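Local coordinates for OxsB protein (Bacillus megaterium, PDB 5UL3) that catalyses the cobalamin-dependent radical S-adenosylmethionine ring contraction of dAMP to an oxetane aldehyde, a step in the biosynthesis of oxetanocin A, at residues V123-I128 against I158-G163; A458-S463 against R495-M500. All coordinates share one frame; numbering follows the deposited sequence.

Contact 1 of 2, residues V123-I128 against I158-G163; sequences VNLCVI and IDMQVG
Val123 and Asn124 pair in parallel with Ile158 and Asp159, two neighbouring strands of the Rossmann fold that houses cobalamin. Two nearly straight backbone bonds fix the register: Asn124 N gives to Ile158 O at 2.8 Å, and Met160 N gives to Asn124 O at 2.9 Å. Past Asp159 the segment 158-163 turns into a short 3-10 segment at Met160 and Gln161.

Val123 and Ile158 lie alongside each other on one face, where Val123 CG2 lies 4.1 Å from Ile158 CD1. On the other face, Asn124 CG stands anti to the backbone N (chi1 180°), which carries ND2 over the Asp159 carboxylate to meet OD1 at 2.9 Å, 46° out of the carboxylate plane. Gln161 N reaches the same OD1 from the opposite face at 2.8 Å, closing an Asx turn, while Gln161 NE2 takes the syn lone pair of Asp159 OD2. Met160 runs beside Leu125, its SD 3.9 Å from Leu125 CD2, and Cys126 SG rests 3.9 Å from Gln161 CG.

Gln161 NE2 also bonds Arg135 O. With both oxygens engaged, the buried Asp159 carboxylate is probably stabilised as the anion and acts as a second-shell residue that helps set the Gln161 amide, whose OE1 makes a weak hydrogen bond to cobalamin.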
loop_
_atom_site.group_PDB
_atom_site.type_symbol
_atom_site.label_atom_id
_atom_site.label_comp_id
_atom_site.label_asym_id
_atom_site.label_seq_id
_atom_site.Cartn_x
_atom_site.Cartn_y
_atom_site.Cartn_z
ATOM N N VAL A 123 -6.553 15.807 -5.012
ATOM C CA VAL A 123 -5.108 15.980 -5.154
ATOM C C VAL A 123 -4.406 14.945 -4.282
ATOM O O VAL A 123 -4.597 14.929 -3.057
ATOM C CB VAL A 123 -4.678 17.397 -4.748
ATOM C CG1 VAL A 123 -3.180 17.610 -5.055
ATOM C CG2 VAL A 123 -5.535 18.446 -5.460
ATOM N N ASN A 124 -3.603 14.082 -4.904
ATOM C CA ASN A 124 -2.741 13.167 -4.156
ATOM C C ASN A 124 -1.402 13.851 -3.892
ATOM O O ASN A 124 -0.706 14.216 -4.844
ATOM C CB ASN A 124 -2.499 11.867 -4.925
ATOM C CG ASN A 124 -1.597 10.909 -4.147
ATOM O OD1 ASN A 124 -1.745 10.783 -2.936
ATOM N ND2 ASN A 124 -0.650 10.268 -4.829
ATOM N N LEU A 125 -1.042 14.021 -2.620
ATOM C CA LEU A 125 0.249 14.624 -2.307
ATOM C C LEU A 125 1.364 13.589 -2.398
ATOM O O LEU A 125 1.136 12.379 -2.324
ATOM C CB LEU A 125 0.244 15.264 -0.914
ATOM C CG LEU A 125 -0.924 16.191 -0.596
ATOM C CD1 LEU A 125 -0.692 16.936 0.712
ATOM C CD2 LEU A 125 -1.208 17.150 -1.746
ATOM N N CYS A 126 2.592 14.084 -2.567
ATOM C CA CYS A 126 3.762 13.222 -2.671
ATOM C C CYS A 126 4.999 14.063 -2.397
ATOM O O CYS A 126 5.143 15.149 -2.966
ATOM C CB CYS A 126 3.878 12.580 -4.061
ATOM S SG CYS A 126 5.239 11.336 -4.200
ATOM N N VAL A 127 5.872 13.567 -1.526
ATOM C CA VAL A 127 7.219 14.113 -1.383
ATOM C C VAL A 127 8.075 13.327 -2.370
ATOM O O VAL A 127 8.504 12.211 -2.080
ATOM C CB VAL A 127 7.730 13.999 0.053
ATOM C CG1 VAL A 127 9.107 14.647 0.192
ATOM C CG2 VAL A 127 6.744 14.635 1.022
ATOM N N ILE A 128 8.276 13.883 -3.568
ATOM C CA ILE A 128 8.867 13.084 -4.638
ATOM C C ILE A 128 10.326 12.738 -4.365
ATOM O O ILE A 128 10.851 11.792 -4.967
ATOM C CB ILE A 128 8.740 13.777 -6.009
ATOM C CG1 ILE A 128 9.179 15.238 -5.928
ATOM C CG2 ILE A 128 7.316 13.651 -6.543
ATOM C CD1 ILE A 128 9.016 15.970 -7.245
ATOM N N ILE A 158 -5.380 15.280 -9.657
ATOM C CA ILE A 158 -4.030 15.828 -9.672
ATOM C C ILE A 158 -3.170 14.931 -8.795
ATOM O O ILE A 158 -3.564 14.609 -7.665
ATOM C CB ILE A 158 -3.991 17.275 -9.150
ATOM C CG1 ILE A 158 -4.944 18.172 -9.949
ATOM C CG2 ILE A 158 -2.551 17.821 -9.240
ATOM C CD1 ILE A 158 -5.058 19.568 -9.364
ATOM N N ASP A 159 -1.995 14.527 -9.300
ATOM C CA ASP A 159 -1.132 13.594 -8.576
ATOM C C ASP A 159 0.284 14.160 -8.546
ATOM O O ASP A 159 0.944 14.228 -9.587
ATOM C CB ASP A 159 -1.134 12.208 -9.231
ATOM C CG ASP A 159 -0.501 11.125 -8.335
ATOM O OD1 ASP A 159 0.183 11.475 -7.349
ATOM O OD2 ASP A 159 -0.712 9.917 -8.603
ATOM N N MET A 160 0.740 14.561 -7.356
ATOM C CA MET A 160 2.127 15.002 -7.198
ATOM C C MET A 160 3.138 13.895 -7.458
ATOM O O MET A 160 4.325 14.202 -7.628
ATOM C CB MET A 160 2.349 15.560 -5.795
ATOM C CG MET A 160 1.594 16.855 -5.539
ATOM S SD MET A 160 2.035 17.548 -3.949
ATOM C CE MET A 160 3.689 18.190 -4.328
ATOM N N GLN A 161 2.717 12.626 -7.516
ATOM C CA GLN A 161 3.675 11.560 -7.807
ATOM C C GLN A 161 4.337 11.748 -9.158
ATOM O O GLN A 161 5.474 11.304 -9.350
ATOM C CB GLN A 161 3.010 10.195 -7.807
ATOM C CG GLN A 161 2.577 9.655 -6.476
ATOM C CD GLN A 161 2.082 8.229 -6.657
ATOM O OE1 GLN A 161 2.793 7.274 -6.363
ATOM N NE2 GLN A 161 0.890 8.085 -7.211
ATOM N N VAL A 162 3.639 12.335 -10.117
ATOM C CA VAL A 162 4.172 12.479 -11.466
ATOM C C VAL A 162 4.794 13.862 -11.670
ATOM O O VAL A 162 4.929 14.319 -12.806
ATOM C CB VAL A 162 3.116 12.164 -12.544
ATOM C CG1 VAL A 162 2.651 10.696 -12.439
ATOM C CG2 VAL A 162 1.916 13.121 -12.469
ATOM N N GLY A 163 5.156 14.538 -10.583
ATOM C CA GLY A 163 5.947 15.743 -10.641
ATOM C C GLY A 163 5.195 17.047 -10.544
ATOM O O GLY A 163 5.836 18.104 -10.526
#

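Contact 2 of 2, residues A458-S463 against R495-M500; sequences ALRLVS and RTDALM
Leu459 opens the contact from helix 452-464, its CB 4.5 Å from Leu499 CD2, a loose apolar touch against the irregular loop that follows helix 484-493. Its carbonyl O matters more: it accepts both Ser463 N, the ordinary helical bond, and Ser463 OG, and the two donors arrive from opposite faces of the carbonyl plane.

Arg460 comes next and supplies much of the grip. Ala498 O sits 3.0 Å from Arg460 CA in a CA-H...O contact. The bend of the side chain at chi3 (-71°) turns the NE side of the guanidinium to the loop. Arg460 NE and NH2 both reach Asp497 O, each at 2.9 Å and close to the guanidinium plane; NE lies nearly in line with the carbonyl, whereas NH2 stands 36° out of the carbonyl plane. Arg460 NH2 also makes a longer salt bridge, 3.4 Å, to Asp497 OD2. That carboxylate is held side-on by Arg495, whose NE and NH2 take one oxygen each. On the aliphatic part, Met500 CG packs alongside Arg460 CG at 3.5 Å.

At Ser463 the hydroxyl OG donates to Leu459 O and accepts from Met500 N at 2.8 Å, almost straight (168°).

Further outward, Arg460 NH1 bonds Leu517 O and Arg495 NH1 pairs with Glu453. Ser463 thus relays one hydrogen bond from the loop into the helix, and Asp497, placed between two arginines, probably offsets their mutual repulsion and remains ionised.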
loop_
_atom_site.group_PDB
_atom_site.type_symbol
_atom_site.label_atom_id
_atom_site.label_comp_id
_atom_site.label_asym_id
_atom_site.label_seq_id
_atom_site.Cartn_x
_atom_site.Cartn_y
_atom_site.Cartn_z
ATOM N N ALA A 458 4.405 -22.009 7.743
ATOM C CA ALA A 458 3.784 -21.183 6.715
ATOM C C ALA A 458 4.796 -20.846 5.625
ATOM O O ALA A 458 4.481 -20.914 4.434
ATOM C CB ALA A 458 3.207 -19.897 7.317
ATOM N N LEU A 459 6.020 -20.497 6.019
ATOM C CA LEU A 459 7.042 -20.132 5.031
ATOM C C LEU A 459 7.438 -21.332 4.187
ATOM O O LEU A 459 7.685 -21.207 2.981
ATOM C CB LEU A 459 8.274 -19.550 5.724
ATOM C CG LEU A 459 8.069 -18.288 6.559
ATOM C CD1 LEU A 459 9.411 -17.827 7.175
ATOM C CD2 LEU A 459 7.416 -17.190 5.734
ATOM N N ARG A 460 7.494 -22.502 4.812
ATOM C CA ARG A 460 7.787 -23.744 4.103
ATOM C C ARG A 460 6.747 -24.025 3.020
ATOM O O ARG A 460 7.087 -24.353 1.874
ATOM C CB ARG A 460 7.841 -24.875 5.139
ATOM C CG ARG A 460 8.455 -26.182 4.702
ATOM C CD ARG A 460 8.459 -27.201 5.856
ATOM N NE ARG A 460 9.416 -26.883 6.910
ATOM C CZ ARG A 460 9.348 -27.354 8.151
ATOM N NH1 ARG A 460 8.353 -28.166 8.511
ATOM N NH2 ARG A 460 10.264 -27.010 9.038
ATOM N N LEU A 461 5.463 -23.910 3.370
ATOM C CA LEU A 461 4.396 -24.202 2.420
ATOM C C LEU A 461 4.381 -23.218 1.251
ATOM O O LEU A 461 4.264 -23.625 0.089
ATOM C CB LEU A 461 3.043 -24.201 3.152
ATOM C CG LEU A 461 2.892 -25.324 4.183
ATOM C CD1 LEU A 461 1.735 -25.056 5.166
ATOM C CD2 LEU A 461 2.675 -26.672 3.471
ATOM N N VAL A 462 4.484 -21.920 1.536
ATOM C CA VAL A 462 4.406 -20.937 0.453
ATOM C C VAL A 462 5.637 -21.031 -0.437
ATOM O O VAL A 462 5.527 -20.991 -1.669
ATOM C CB VAL A 462 4.229 -19.512 1.004
ATOM C CG1 VAL A 462 4.270 -18.491 -0.165
ATOM C CG2 VAL A 462 2.871 -19.396 1.754
ATOM N N SER A 463 6.821 -21.163 0.166
ATOM C CA SER A 463 8.030 -21.224 -0.662
ATOM C C SER A 463 8.064 -22.492 -1.513
ATOM O O SER A 463 8.511 -22.445 -2.671
ATOM C CB SER A 463 9.283 -21.101 0.207
ATOM O OG SER A 463 9.408 -22.163 1.135
ATOM N N ARG A 495 17.131 -20.365 11.193
ATOM C CA ARG A 495 16.647 -21.682 10.789
ATOM C C ARG A 495 16.773 -21.859 9.281
ATOM O O ARG A 495 16.426 -20.964 8.504
ATOM C CB ARG A 495 15.201 -21.886 11.237
ATOM C CG ARG A 495 15.117 -22.133 12.742
ATOM C CD ARG A 495 13.741 -22.494 13.175
ATOM N NE ARG A 495 13.305 -23.771 12.632
ATOM C CZ ARG A 495 12.238 -24.426 13.071
ATOM N NH1 ARG A 495 11.519 -23.917 14.062
ATOM N NH2 ARG A 495 11.888 -25.578 12.522
ATOM N N THR A 496 17.285 -23.021 8.871
ATOM C CA THR A 496 17.450 -23.355 7.463
ATOM C C THR A 496 16.465 -24.426 7.002
ATOM O O THR A 496 16.568 -24.912 5.870
ATOM C CB THR A 496 18.898 -23.798 7.194
ATOM O OG1 THR A 496 19.250 -24.878 8.076
ATOM C CG2 THR A 496 19.846 -22.636 7.434
ATOM N N ASP A 497 15.500 -24.792 7.839
ATOM C CA ASP A 497 14.494 -25.775 7.456
ATOM C C ASP A 497 13.151 -25.134 7.140
ATOM O O ASP A 497 12.117 -25.808 7.190
ATOM C CB ASP A 497 14.338 -26.828 8.551
ATOM C CG ASP A 497 13.840 -26.242 9.850
ATOM O OD1 ASP A 497 14.032 -25.028 10.074
ATOM O OD2 ASP A 497 13.263 -27.000 10.658
ATOM N N ALA A 498 13.145 -23.846 6.806
ATOM C CA ALA A 498 11.917 -23.134 6.482
ATOM C C ALA A 498 11.787 -22.855 4.993
ATOM O O ALA A 498 10.748 -23.133 4.398
ATOM C CB ALA A 498 11.850 -21.812 7.266
ATOM N N LEU A 499 12.831 -22.335 4.356
ATOM C CA LEU A 499 12.708 -21.924 2.961
ATOM C C LEU A 499 12.941 -23.118 2.041
ATOM O O LEU A 499 14.015 -23.732 2.064
ATOM C CB LEU A 499 13.683 -20.785 2.657
ATOM C CG LEU A 499 13.556 -19.573 3.595
ATOM C CD1 LEU A 499 14.591 -18.500 3.266
ATOM C CD2 LEU A 499 12.137 -18.992 3.545
ATOM N N MET A 500 11.931 -23.447 1.241
ATOM C CA MET A 500 11.966 -24.576 0.324
ATOM C C MET A 500 12.184 -24.095 -1.102
ATOM O O MET A 500 11.716 -23.021 -1.497
ATOM C CB MET A 500 10.665 -25.382 0.373
ATOM C CG MET A 500 10.330 -25.980 1.726
ATOM S SD MET A 500 11.460 -27.304 2.214
ATOM C CE MET A 500 12.308 -26.484 3.541
#

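In the fold
From the N terminus, the chain passes a separate four-stranded antiparallel sheet before strand 119-124. Contact 1 then closes a loop of 29 residues containing helix 138-149, the crossover of a beta-alpha-beta unit, and pairs strand 154-159, the outermost at its end of the sheet, with its neighbour. Further along the chain, contact 2 closes a second loop of 31 residues in the radical SAM core; strand 470-473 and helix 484-493 lie within it. The two loops follow in series, neither nesting nor crossing. Their centres are 39 Å apart, on opposite sides of the chain's centre: contact 1 joins two strands of the cobalamin-binding Rossmann fold, contact 2 ties helix 452-464 to the loop after helix 484-493.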